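Local atomic coordinates of protection of telomeres protein 1 (PDB entry 5USB), a protein that binds single-stranded telomeric DNA at the 3' overhang, here through an OB-fold domain, protecting chromosome ends and regulating telomerase and telomere length. Residues Y18-K23 with G84-M89; F31-T36 with C67-E72; E42-M47 with F63-I68. The protein carries 1 engineered substitution. One frame throughout, in Å; residues are numbered along the deposited sequence.

Contact 1. Residues Y18-K23 with G84-M89; sequences YAQVIK and GDYVVM. With nucleotides of chain B.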
# COMPACT_ATOMS: atom_id res chain seq x y z
N TYR A 18 -8.02 -2.82 1.64
CA TYR A 18 -8.33 -1.97 0.50
C TYR A 18 -7.55 -0.67 0.68
O TYR A 18 -7.42 -0.16 1.79
CB TYR A 18 -9.83 -1.66 0.46
CG TYR A 18 -10.70 -2.83 0.07
CD1 TYR A 18 -11.03 -3.01 -1.25
CD2 TYR A 18 -11.19 -3.72 1.01
CE1 TYR A 18 -11.83 -4.07 -1.64
CE2 TYR A 18 -11.98 -4.78 0.64
CZ TYR A 18 -12.30 -4.95 -0.67
OH TYR A 18 -13.10 -6.02 -1.08
N ALA A 19 -7.07 -0.10 -0.42
CA ALA A 19 -6.30 1.13 -0.33
C ALA A 19 -6.31 1.85 -1.66
O ALA A 19 -6.62 1.29 -2.71
CB ALA A 19 -4.88 0.84 0.10
N GLN A 20 -5.96 3.13 -1.60
CA GLN A 20 -5.75 3.94 -2.78
C GLN A 20 -4.26 4.15 -3.00
O GLN A 20 -3.50 4.37 -2.06
CB GLN A 20 -6.44 5.30 -2.65
CG GLN A 20 -6.43 6.03 -3.98
CD GLN A 20 -7.28 7.27 -4.01
OE1 GLN A 20 -7.46 7.94 -3.01
NE2 GLN A 20 -7.73 7.64 -5.22
N VAL A 21 -3.85 4.02 -4.26
CA VAL A 21 -2.45 4.16 -4.64
C VAL A 21 -2.12 5.64 -4.76
O VAL A 21 -2.71 6.37 -5.58
CB VAL A 21 -2.14 3.42 -5.95
CG1 VAL A 21 -0.69 3.65 -6.34
CG2 VAL A 21 -2.43 1.98 -5.81
N ILE A 22 -1.12 6.07 -4.00
CA ILE A 22 -0.67 7.46 -4.03
C ILE A 22 0.51 7.64 -4.97
O ILE A 22 0.56 8.63 -5.71
CB ILE A 22 -0.31 7.93 -2.61
CG1 ILE A 22 -1.49 7.84 -1.65
CG2 ILE A 22 0.22 9.35 -2.69
CD1 ILE A 22 -2.70 8.64 -2.11
N LYS A 23 1.43 6.69 -4.96
CA LYS A 23 2.67 6.80 -5.70
C LYS A 23 3.10 5.42 -6.18
O LYS A 23 2.94 4.43 -5.46
CB LYS A 23 3.77 7.39 -4.80
CG LYS A 23 5.13 7.54 -5.47
CD LYS A 23 6.09 8.16 -4.51
CE LYS A 23 7.51 8.11 -5.04
NZ LYS A 23 7.71 9.05 -6.13
N GLY A 84 -3.54 6.79 -8.19
CA GLY A 84 -4.96 7.09 -8.12
C GLY A 84 -5.86 5.88 -8.19
O GLY A 84 -7.04 5.95 -7.77
N ASP A 85 -5.33 4.75 -8.65
CA ASP A 85 -6.10 3.52 -8.65
C ASP A 85 -6.40 3.05 -7.21
O ASP A 85 -5.68 3.36 -6.24
CB ASP A 85 -5.35 2.40 -9.36
CG ASP A 85 -5.32 2.54 -10.85
OD1 ASP A 85 -6.05 3.39 -11.43
OD2 ASP A 85 -4.55 1.76 -11.46
N TYR A 86 -7.47 2.27 -7.09
CA TYR A 86 -7.77 1.56 -5.86
C TYR A 86 -7.34 0.12 -6.01
O TYR A 86 -7.43 -0.45 -7.11
CB TYR A 86 -9.26 1.65 -5.53
CG TYR A 86 -9.73 3.05 -5.31
CD1 TYR A 86 -9.68 3.62 -4.07
CD2 TYR A 86 -10.22 3.81 -6.36
CE1 TYR A 86 -10.10 4.91 -3.85
CE2 TYR A 86 -10.62 5.10 -6.16
CZ TYR A 86 -10.58 5.64 -4.90
OH TYR A 86 -11.01 6.95 -4.69
N VAL A 87 -6.81 -0.44 -4.94
CA VAL A 87 -6.32 -1.81 -4.95
C VAL A 87 -6.88 -2.55 -3.73
O VAL A 87 -7.22 -1.96 -2.70
CB VAL A 87 -4.78 -1.91 -4.98
CG1 VAL A 87 -4.19 -1.34 -6.28
CG2 VAL A 87 -4.15 -1.22 -3.81
N VAL A 88 -6.97 -3.87 -3.88
CA VAL A 88 -7.24 -4.79 -2.77
C VAL A 88 -6.05 -5.73 -2.70
O VAL A 88 -5.69 -6.37 -3.69
CB VAL A 88 -8.57 -5.54 -2.92
CG1 VAL A 88 -8.69 -6.31 -4.22
CG2 VAL A 88 -8.79 -6.39 -1.66
N MET A 89 -5.39 -5.75 -1.54
CA MET A 89 -4.22 -6.58 -1.28
C MET A 89 -4.66 -7.66 -0.30
O MET A 89 -5.24 -7.34 0.73
CB MET A 89 -3.08 -5.70 -0.74
CG MET A 89 -2.75 -4.62 -1.83
SD MET A 89 -1.35 -3.54 -1.58
CE MET A 89 -0.12 -4.78 -1.44
P DG B 7 13.00 15.23 -6.19
OP1 DG B 7 14.18 16.12 -6.11
OP2 DG B 7 11.70 15.78 -6.50
O5' DG B 7 13.25 14.10 -7.28
C5' DG B 7 14.56 13.62 -7.53
C4' DG B 7 14.51 12.43 -8.44
O4' DG B 7 14.04 11.29 -7.69
C3' DG B 7 13.57 12.56 -9.64
O3' DG B 7 14.26 12.16 -10.81
C2' DG B 7 12.55 11.46 -9.43
C1' DG B 7 13.28 10.49 -8.54
N9 DG B 7 12.37 9.69 -7.74
C8 DG B 7 11.06 9.97 -7.46
N7 DG B 7 10.48 9.03 -6.77
C5 DG B 7 11.46 8.08 -6.58
C6 DG B 7 11.42 6.83 -5.92
O6 DG B 7 10.48 6.32 -5.32
N1 DG B 7 12.64 6.17 -5.98
C2 DG B 7 13.76 6.66 -6.60
N2 DG B 7 14.85 5.88 -6.55
N3 DG B 7 13.82 7.81 -7.23
C4 DG B 7 12.64 8.47 -7.19
O HOH W 1 -10.23 8.28 -2.60
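An antiparallel strand pairing in the beta barrel of the OB-fold brings Y18-V21 against G84-V88. A19 and V87 exchange a pair of backbone bonds, A19 N to V87 O at 2.9 Å and V87 N to A19 O. The bonding continues ahead of the start of strand 86-90: V21 N donates to D85 O, and G84 N to V21 O. Beyond the backbone, Q20 shows how one amide can serve two partners. Its chain leaves with CG anti to the backbone N (chi1 -170°) and stays extended, so that the amide stacks on the Y86 ring with planes 13° apart. CG forms a CH-pi contact 4.2 Å from the centroid of the Y86 ring. G84 O lies in the plane of the Q20 amide, 3.1 Å from NE2 on an almost straight bond (175°), though NE2 is tilted out of the G84 carbonyl plane; a water joins Q20 OE1 to Y86 OH. A leucine here would probably leave G84 O without this side-chain donor and the water without one of its anchors. Further along the same face, V88 CG2 sits over the Y18 ring, 3.9 Å from its centroid. On the other face V21 CG2 meets V87 CG1 at 3.8 Å. K23 reaches away from the pair, and its NZ donates to N7 of DG7 of chain B at 2.8 Å. Strand 31-36 lies along the other edge of Y18-K23, where I22 and K23 both face Y34 in a classic beta bulge. Strand 117-121 flanks Y86-M89, and helix 129-138 packs on Q20 and Y86.

Contact 2. Residues F31-T36 with C67-E72; sequences FTLYVT and CILWDE. With nucleotides of chain B.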
# COMPACT_ATOMS: atom_id res chain seq x y z
N PHE A 31 9.02 -3.39 -8.23
CA PHE A 31 8.02 -2.34 -8.39
C PHE A 31 7.51 -1.91 -7.01
O PHE A 31 7.22 -2.77 -6.16
CB PHE A 31 6.84 -2.86 -9.23
CG PHE A 31 5.78 -1.85 -9.51
CD1 PHE A 31 6.07 -0.70 -10.22
CD2 PHE A 31 4.48 -2.09 -9.14
CE1 PHE A 31 5.03 0.23 -10.51
CE2 PHE A 31 3.48 -1.20 -9.42
CZ PHE A 31 3.75 -0.05 -10.08
N THR A 32 7.40 -0.60 -6.78
CA THR A 32 7.03 -0.11 -5.46
C THR A 32 5.73 0.66 -5.55
O THR A 32 5.53 1.44 -6.48
CB THR A 32 8.12 0.77 -4.91
OG1 THR A 32 9.32 0.01 -4.80
CG2 THR A 32 7.74 1.35 -3.52
N LEU A 33 4.85 0.46 -4.58
CA LEU A 33 3.61 1.19 -4.43
C LEU A 33 3.61 1.87 -3.07
O LEU A 33 4.14 1.33 -2.11
CB LEU A 33 2.36 0.25 -4.48
CG LEU A 33 2.10 -0.62 -5.68
CD1 LEU A 33 0.99 -1.63 -5.32
CD2 LEU A 33 1.75 0.25 -6.90
N TYR A 34 3.03 3.05 -2.99
CA TYR A 34 2.74 3.71 -1.73
C TYR A 34 1.24 3.86 -1.67
O TYR A 34 0.66 4.44 -2.60
CB TYR A 34 3.41 5.08 -1.64
CG TYR A 34 4.92 5.02 -1.72
CD1 TYR A 34 5.57 4.83 -2.92
CD2 TYR A 34 5.69 5.10 -0.57
CE1 TYR A 34 6.94 4.75 -2.98
CE2 TYR A 34 7.07 5.00 -0.62
CZ TYR A 34 7.67 4.81 -1.83
OH TYR A 34 9.05 4.71 -1.88
N VAL A 35 0.61 3.27 -0.65
CA VAL A 35 -0.84 3.22 -0.58
C VAL A 35 -1.34 3.71 0.76
O VAL A 35 -0.61 3.76 1.75
CB VAL A 35 -1.36 1.81 -0.87
CG1 VAL A 35 -0.75 1.30 -2.14
CG2 VAL A 35 -1.09 0.88 0.27
N THR A 36 -2.61 4.14 0.77
CA THR A 36 -3.25 4.69 1.95
C THR A 36 -4.72 4.31 1.98
O THR A 36 -5.34 4.14 0.92
CB THR A 36 -3.14 6.23 1.97
OG1 THR A 36 -3.64 6.75 3.21
CG2 THR A 36 -3.95 6.86 0.89
N CYS A 67 4.82 -0.60 -0.37
CA CYS A 67 4.69 -2.02 -0.71
C CYS A 67 5.75 -2.30 -1.76
O CYS A 67 5.79 -1.61 -2.77
CB CYS A 67 3.29 -2.35 -1.25
SG CYS A 67 1.94 -1.78 -0.18
N ILE A 68 6.59 -3.32 -1.52
CA ILE A 68 7.59 -3.75 -2.49
C ILE A 68 7.15 -5.05 -3.14
O ILE A 68 6.86 -6.03 -2.45
CB ILE A 68 8.98 -3.93 -1.85
CG1 ILE A 68 9.34 -2.68 -1.05
CG2 ILE A 68 10.02 -4.26 -2.95
CD1 ILE A 68 9.50 -1.51 -1.86
N LEU A 69 7.11 -5.05 -4.49
CA LEU A 69 6.63 -6.18 -5.27
C LEU A 69 7.78 -6.74 -6.09
O LEU A 69 8.44 -5.99 -6.82
CB LEU A 69 5.50 -5.74 -6.20
CG LEU A 69 4.08 -5.60 -5.61
CD1 LEU A 69 3.97 -4.56 -4.53
CD2 LEU A 69 3.04 -5.30 -6.70
N TRP A 70 8.05 -8.04 -5.96
CA TRP A 70 9.10 -8.69 -6.72
C TRP A 70 8.53 -9.71 -7.69
O TRP A 70 7.40 -10.19 -7.54
CB TRP A 70 10.07 -9.42 -5.80
CG TRP A 70 11.13 -8.57 -5.17
CD1 TRP A 70 12.28 -8.11 -5.77
CD2 TRP A 70 11.18 -8.13 -3.82
NE1 TRP A 70 13.02 -7.40 -4.88
CE2 TRP A 70 12.37 -7.39 -3.67
CE3 TRP A 70 10.32 -8.28 -2.72
CZ2 TRP A 70 12.72 -6.80 -2.47
CZ3 TRP A 70 10.68 -7.69 -1.54
CH2 TRP A 70 11.88 -6.96 -1.42
N ASP A 71 9.35 -10.06 -8.67
CA ASP A 71 9.10 -11.24 -9.53
C ASP A 71 7.72 -11.13 -10.17
O ASP A 71 7.40 -10.09 -10.75
CB ASP A 71 9.30 -12.50 -8.71
CG ASP A 71 10.65 -12.57 -8.07
OD1 ASP A 71 10.70 -12.96 -6.90
OD2 ASP A 71 11.63 -12.16 -8.70
N GLU A 72 6.86 -12.17 -10.09
CA GLU A 72 5.59 -12.12 -10.81
C GLU A 72 4.73 -10.94 -10.37
O GLU A 72 3.95 -10.41 -11.15
CB GLU A 72 4.81 -13.44 -10.63
CG GLU A 72 4.30 -13.79 -9.25
CD GLU A 72 5.31 -14.50 -8.36
OE1 GLU A 72 6.53 -14.46 -8.64
OE2 GLU A 72 4.86 -15.11 -7.37
O5' G B 1 17.58 -11.05 1.35
C5' G B 1 16.78 -10.34 0.42
C4' G B 1 17.62 -9.98 -0.78
O4' G B 1 17.12 -10.65 -1.95
C3' G B 1 17.63 -8.52 -1.16
O3' G B 1 18.84 -8.38 -1.84
C2' G B 1 16.42 -8.39 -2.09
O2' G B 1 16.38 -7.48 -3.17
C1' G B 1 16.33 -9.77 -2.71
N9 G B 1 14.97 -10.27 -2.67
C8 G B 1 14.18 -10.44 -1.56
N7 G B 1 13.03 -10.98 -1.83
C5 G B 1 13.06 -11.19 -3.20
C6 G B 1 12.09 -11.75 -4.06
O6 G B 1 10.98 -12.19 -3.78
N1 G B 1 12.52 -11.76 -5.38
C2 G B 1 13.74 -11.29 -5.82
N2 G B 1 13.97 -11.37 -7.13
N3 G B 1 14.66 -10.77 -5.02
C4 G B 1 14.25 -10.75 -3.73
P DG B 2 19.95 -7.45 -1.26
OP1 DG B 2 21.14 -7.62 -2.12
OP2 DG B 2 20.03 -7.65 0.19
O5' DG B 2 19.37 -6.00 -1.54
C5' DG B 2 19.19 -5.53 -2.87
C4' DG B 2 18.33 -4.29 -2.84
O4' DG B 2 16.93 -4.61 -2.77
C3' DG B 2 18.56 -3.41 -1.62
O3' DG B 2 19.70 -2.63 -1.91
C2' DG B 2 17.27 -2.60 -1.59
C1' DG B 2 16.23 -3.59 -2.05
N9 DG B 2 15.49 -4.24 -0.98
C8 DG B 2 15.71 -5.51 -0.53
N7 DG B 2 14.90 -5.86 0.44
C5 DG B 2 14.13 -4.73 0.66
C6 DG B 2 13.10 -4.50 1.60
O6 DG B 2 12.63 -5.29 2.42
N1 DG B 2 12.59 -3.21 1.50
C2 DG B 2 13.01 -2.28 0.59
N2 DG B 2 12.39 -1.10 0.63
N3 DG B 2 13.98 -2.48 -0.29
C4 DG B 2 14.49 -3.72 -0.20
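T32 and I68 lie side by side across a non-hydrogen-bonded pair, between two antiparallel pairs that tie F31 to L69 and L33 to C67. F31 N reaches L69 O at 3.0 Å and C67 N reaches L33 O at 2.7 Å, each bond having its mate in the reverse direction. At its CB, I68 branches, with CG1 beside the backbone N (chi1 -51°) and CG2 directed to the neighbouring W70. W70 was modelled in two conformers; in one of them I68 CG2 stands 3.6 Å above the indole plane, toward its rim. I68 CG1 touches the nucleic acid, 3.8 Å from N2 of DG2 of chain B. The terminal CD1 turns back to T32, coming within 3.3 Å of OG1 and also touching CG2 of that threonine, and it too lies near N2 of DG2. On the opposite face of the sheet, F31, L33, V35, C67 and L69 are apolar neighbours: L69 CD2 meets the edge of the F31 ring, and V35 CG2 lies against C67 SG at 4.1 Å. In that same conformer W70, next after L69, carries the base of G1 of chain B, a ribonucleotide in this chimera, on the indole face opposite I68 CG2. D71 then takes the base edge with its carboxylate: N1 of G1 donates to D71 OD1 at 2.7 Å and N2 of G1 to D71 OD2 at 2.9 Å, nearly straight at 166° and 165°. Backbone bonds and apolar packing thus join the strands, whereas the carboxylate matches two adjacent donors on the guanine edge, consistent with recognition of the first G of GGTTAC.

Contact 3. Residues E42-M47 with F63-I68; sequences ELFFPM and FSIRCI. With nucleotides of chain B.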
# COMPACT_ATOMS: atom_id res chain seq x y z
N GLU A 42 1.09 4.27 13.63
CA GLU A 42 2.24 4.86 14.28
C GLU A 42 3.58 4.36 13.76
O GLU A 42 4.60 4.99 14.06
CB GLU A 42 2.15 4.63 15.80
CG GLU A 42 2.28 3.20 16.23
CD GLU A 42 2.31 3.05 17.76
OE1 GLU A 42 1.82 3.96 18.45
OE2 GLU A 42 2.85 2.03 18.25
N LEU A 43 3.62 3.26 12.96
CA LEU A 43 4.86 2.76 12.39
C LEU A 43 5.04 3.12 10.91
O LEU A 43 6.06 2.77 10.33
CB LEU A 43 4.96 1.25 12.56
CG LEU A 43 4.89 0.74 13.99
CD1 LEU A 43 4.90 -0.75 13.97
CD2 LEU A 43 6.08 1.26 14.75
N PHE A 44 4.10 3.85 10.32
CA PHE A 44 4.32 4.36 8.97
C PHE A 44 5.30 5.53 9.00
O PHE A 44 5.47 6.22 10.01
CB PHE A 44 2.98 4.80 8.35
CG PHE A 44 1.98 3.69 8.07
CD1 PHE A 44 2.30 2.35 8.19
CD2 PHE A 44 0.70 4.01 7.65
CE1 PHE A 44 1.37 1.37 7.89
CE2 PHE A 44 -0.22 3.02 7.33
CZ PHE A 44 0.11 1.69 7.49
N PHE A 45 5.94 5.79 7.87
CA PHE A 45 6.87 6.90 7.79
C PHE A 45 6.11 8.22 7.83
O PHE A 45 5.09 8.38 7.15
CB PHE A 45 7.68 6.80 6.50
CG PHE A 45 8.75 7.86 6.38
CD1 PHE A 45 9.97 7.69 6.99
CD2 PHE A 45 8.52 9.05 5.71
CE1 PHE A 45 10.94 8.67 6.92
CE2 PHE A 45 9.48 10.00 5.62
CZ PHE A 45 10.69 9.83 6.24
N PRO A 46 6.60 9.22 8.58
CA PRO A 46 5.91 10.51 8.55
C PRO A 46 6.28 11.34 7.34
O PRO A 46 7.39 11.89 7.26
CB PRO A 46 6.37 11.18 9.86
CG PRO A 46 7.71 10.57 10.14
CD PRO A 46 7.67 9.18 9.58
N MET A 47 5.36 11.41 6.37
CA MET A 47 5.62 12.15 5.15
C MET A 47 5.58 13.66 5.40
O MET A 47 4.59 14.19 5.90
CB MET A 47 4.59 11.74 4.08
CG MET A 47 4.74 10.29 3.62
SD MET A 47 6.29 9.95 2.76
CE MET A 47 6.17 11.08 1.42
N PHE A 63 0.47 8.14 7.30
CA PHE A 63 -0.79 7.71 6.68
C PHE A 63 -0.64 6.80 5.47
O PHE A 63 -1.66 6.39 4.92
CB PHE A 63 -1.63 8.94 6.27
CG PHE A 63 -2.39 9.57 7.42
CD1 PHE A 63 -1.80 10.48 8.29
CD2 PHE A 63 -3.73 9.26 7.60
CE1 PHE A 63 -2.52 11.01 9.33
CE2 PHE A 63 -4.44 9.82 8.63
CZ PHE A 63 -3.84 10.67 9.48
N SER A 64 0.57 6.48 5.04
CA SER A 64 0.77 5.64 3.86
C SER A 64 1.82 4.58 4.15
O SER A 64 2.72 4.77 4.97
CB SER A 64 1.21 6.48 2.65
OG SER A 64 0.27 7.50 2.44
N ILE A 65 1.71 3.45 3.45
CA ILE A 65 2.65 2.33 3.60
C ILE A 65 3.27 2.01 2.24
O ILE A 65 2.59 2.05 1.21
CB ILE A 65 1.98 1.08 4.20
CG1 ILE A 65 3.06 0.05 4.54
CG2 ILE A 65 0.90 0.48 3.29
CD1 ILE A 65 2.57 -1.10 5.39
N ARG A 66 4.57 1.74 2.25
CA ARG A 66 5.30 1.31 1.06
C ARG A 66 5.10 -0.18 0.86
O ARG A 66 5.21 -0.94 1.82
CB ARG A 66 6.79 1.60 1.22
CG ARG A 66 7.69 0.95 0.19
CD ARG A 66 9.16 1.08 0.65
NE ARG A 66 9.64 2.45 0.58
CZ ARG A 66 10.65 2.92 1.30
NH1 ARG A 66 11.30 2.14 2.15
NH2 ARG A 66 11.00 4.19 1.16
N CYS A 67 4.82 -0.60 -0.37
CA CYS A 67 4.69 -2.02 -0.71
C CYS A 67 5.75 -2.30 -1.76
O CYS A 67 5.79 -1.61 -2.77
CB CYS A 67 3.29 -2.35 -1.25
SG CYS A 67 1.94 -1.78 -0.18
N ILE A 68 6.59 -3.32 -1.52
CA ILE A 68 7.59 -3.75 -2.49
C ILE A 68 7.15 -5.05 -3.14
O ILE A 68 6.86 -6.03 -2.45
CB ILE A 68 8.98 -3.93 -1.85
CG1 ILE A 68 9.34 -2.68 -1.05
CG2 ILE A 68 10.02 -4.26 -2.95
CD1 ILE A 68 9.50 -1.51 -1.86
P DA B 5 14.49 9.45 2.21
OP1 DA B 5 15.44 10.10 1.34
OP2 DA B 5 14.51 9.62 3.64
O5' DA B 5 13.05 9.88 1.72
C5' DA B 5 12.73 9.86 0.34
C4' DA B 5 11.24 9.93 0.19
O4' DA B 5 10.66 8.69 0.64
C3' DA B 5 10.58 11.02 1.03
O3' DA B 5 9.46 11.57 0.34
C2' DA B 5 10.19 10.28 2.29
C1' DA B 5 9.86 8.89 1.79
N9 DA B 5 10.17 7.81 2.71
C8 DA B 5 11.33 7.62 3.41
N7 DA B 5 11.34 6.53 4.13
C5 DA B 5 10.12 5.93 3.84
C6 DA B 5 9.53 4.74 4.27
N6 DA B 5 10.12 3.89 5.11
N1 DA B 5 8.30 4.44 3.81
C2 DA B 5 7.72 5.30 2.97
N3 DA B 5 8.17 6.44 2.48
C4 DA B 5 9.40 6.70 2.96
P DG B 2 19.95 -7.45 -1.26
OP1 DG B 2 21.14 -7.62 -2.12
OP2 DG B 2 20.03 -7.65 0.19
O5' DG B 2 19.37 -6.00 -1.54
C5' DG B 2 19.19 -5.53 -2.87
C4' DG B 2 18.33 -4.29 -2.84
O4' DG B 2 16.93 -4.61 -2.77
C3' DG B 2 18.56 -3.41 -1.62
O3' DG B 2 19.70 -2.63 -1.91
C2' DG B 2 17.27 -2.60 -1.59
C1' DG B 2 16.23 -3.59 -2.05
N9 DG B 2 15.49 -4.24 -0.98
C8 DG B 2 15.71 -5.51 -0.53
N7 DG B 2 14.90 -5.86 0.44
C5 DG B 2 14.13 -4.73 0.66
C6 DG B 2 13.10 -4.50 1.60
O6 DG B 2 12.63 -5.29 2.42
N1 DG B 2 12.59 -3.21 1.50
C2 DG B 2 13.01 -2.28 0.59
N2 DG B 2 12.39 -1.10 0.63
N3 DG B 2 13.98 -2.48 -0.29
C4 DG B 2 14.49 -3.72 -0.20
P DT B 4 19.28 4.87 0.55
OP1 DT B 4 19.80 5.93 -0.29
OP2 DT B 4 20.06 4.42 1.69
O5' DT B 4 17.87 5.40 1.05
C5' DT B 4 16.81 5.58 0.14
C4' DT B 4 15.55 6.00 0.86
O4' DT B 4 15.03 4.87 1.61
C3' DT B 4 15.70 7.14 1.86
O3' DT B 4 14.50 7.90 1.88
C2' DT B 4 15.83 6.40 3.18
C1' DT B 4 14.85 5.26 2.96
N1 DT B 4 15.07 4.08 3.80
C2 DT B 4 13.98 3.50 4.41
O2 DT B 4 12.85 3.88 4.24
N3 DT B 4 14.27 2.40 5.17
C4 DT B 4 15.51 1.85 5.40
O4 DT B 4 15.62 0.86 6.11
C5 DT B 4 16.61 2.51 4.74
C7 DT B 4 18.00 1.97 4.93
C6 DT B 4 16.34 3.59 4.00
O HOH W 2 3.20 7.79 5.32
O HOH W 3 5.27 4.56 5.41
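The F44 ring packs on the I65 side chain by CH-pi and apolar contact and lies against the S64 backbone, S64 O coming to 3.4 Å from F44 CG. I65 CB lies over that ring, 4.0 Å from its centroid and 23° off the normal, and I65 CD1 touches F44 CE1 at 3.7 Å. Water links the backbones: one molecule accepts from F45 N and donates to S64 O at 2.6 Å, and a second accepts from S64 N and reaches F45 O. Stacking belongs to the nucleic acid. F45, its CG anti to the backbone N (chi1 -176°), lies flat against the base of DA5 of chain B, whose C8 sits 3.5 Å above the centre of the ring, with P46 CD on the reverse face. R66 was modelled in two conformers; in one, its guanidinium covers the opposite side of that adenine, while R66 NH1 donates to O2 of DT4 of chain B at 3.1 Å. M47 CE adds a touch at the sugar, 3.5 Å from O3' of DA5. An apolar F44-I65 pairing and water-bridged backbones thus adjoin a slot where a phenyl ring and a guanidinium sandwich adenine, the positive charge probably interacting favourably with its pi electrons.

In the fold
The contacts illustrate how an OB-fold sheet carries a single-stranded ligand on side chains from several strands and a loop. Contacts 1 and 2 have centres about 11 Å apart and are joined edge to edge, with Q20 N 2.8 Å from T36 O and I22 N the same distance from Y34 O. Contact 3, centred about 13 Å from contact 2, shares C67 and I68 with it; V35 O lies 2.9 Å from I65 N, continuing the pairing. Contacts 1 and 3 meet where M89 CE packs on C67 SG at 3.9 Å. Of chain B, DG7 is met by K23, beyond the strand pair of contact 1, G1 and DG2 at contact 2, and DA5 and DT4 at contact 3; DG2 also touches R66.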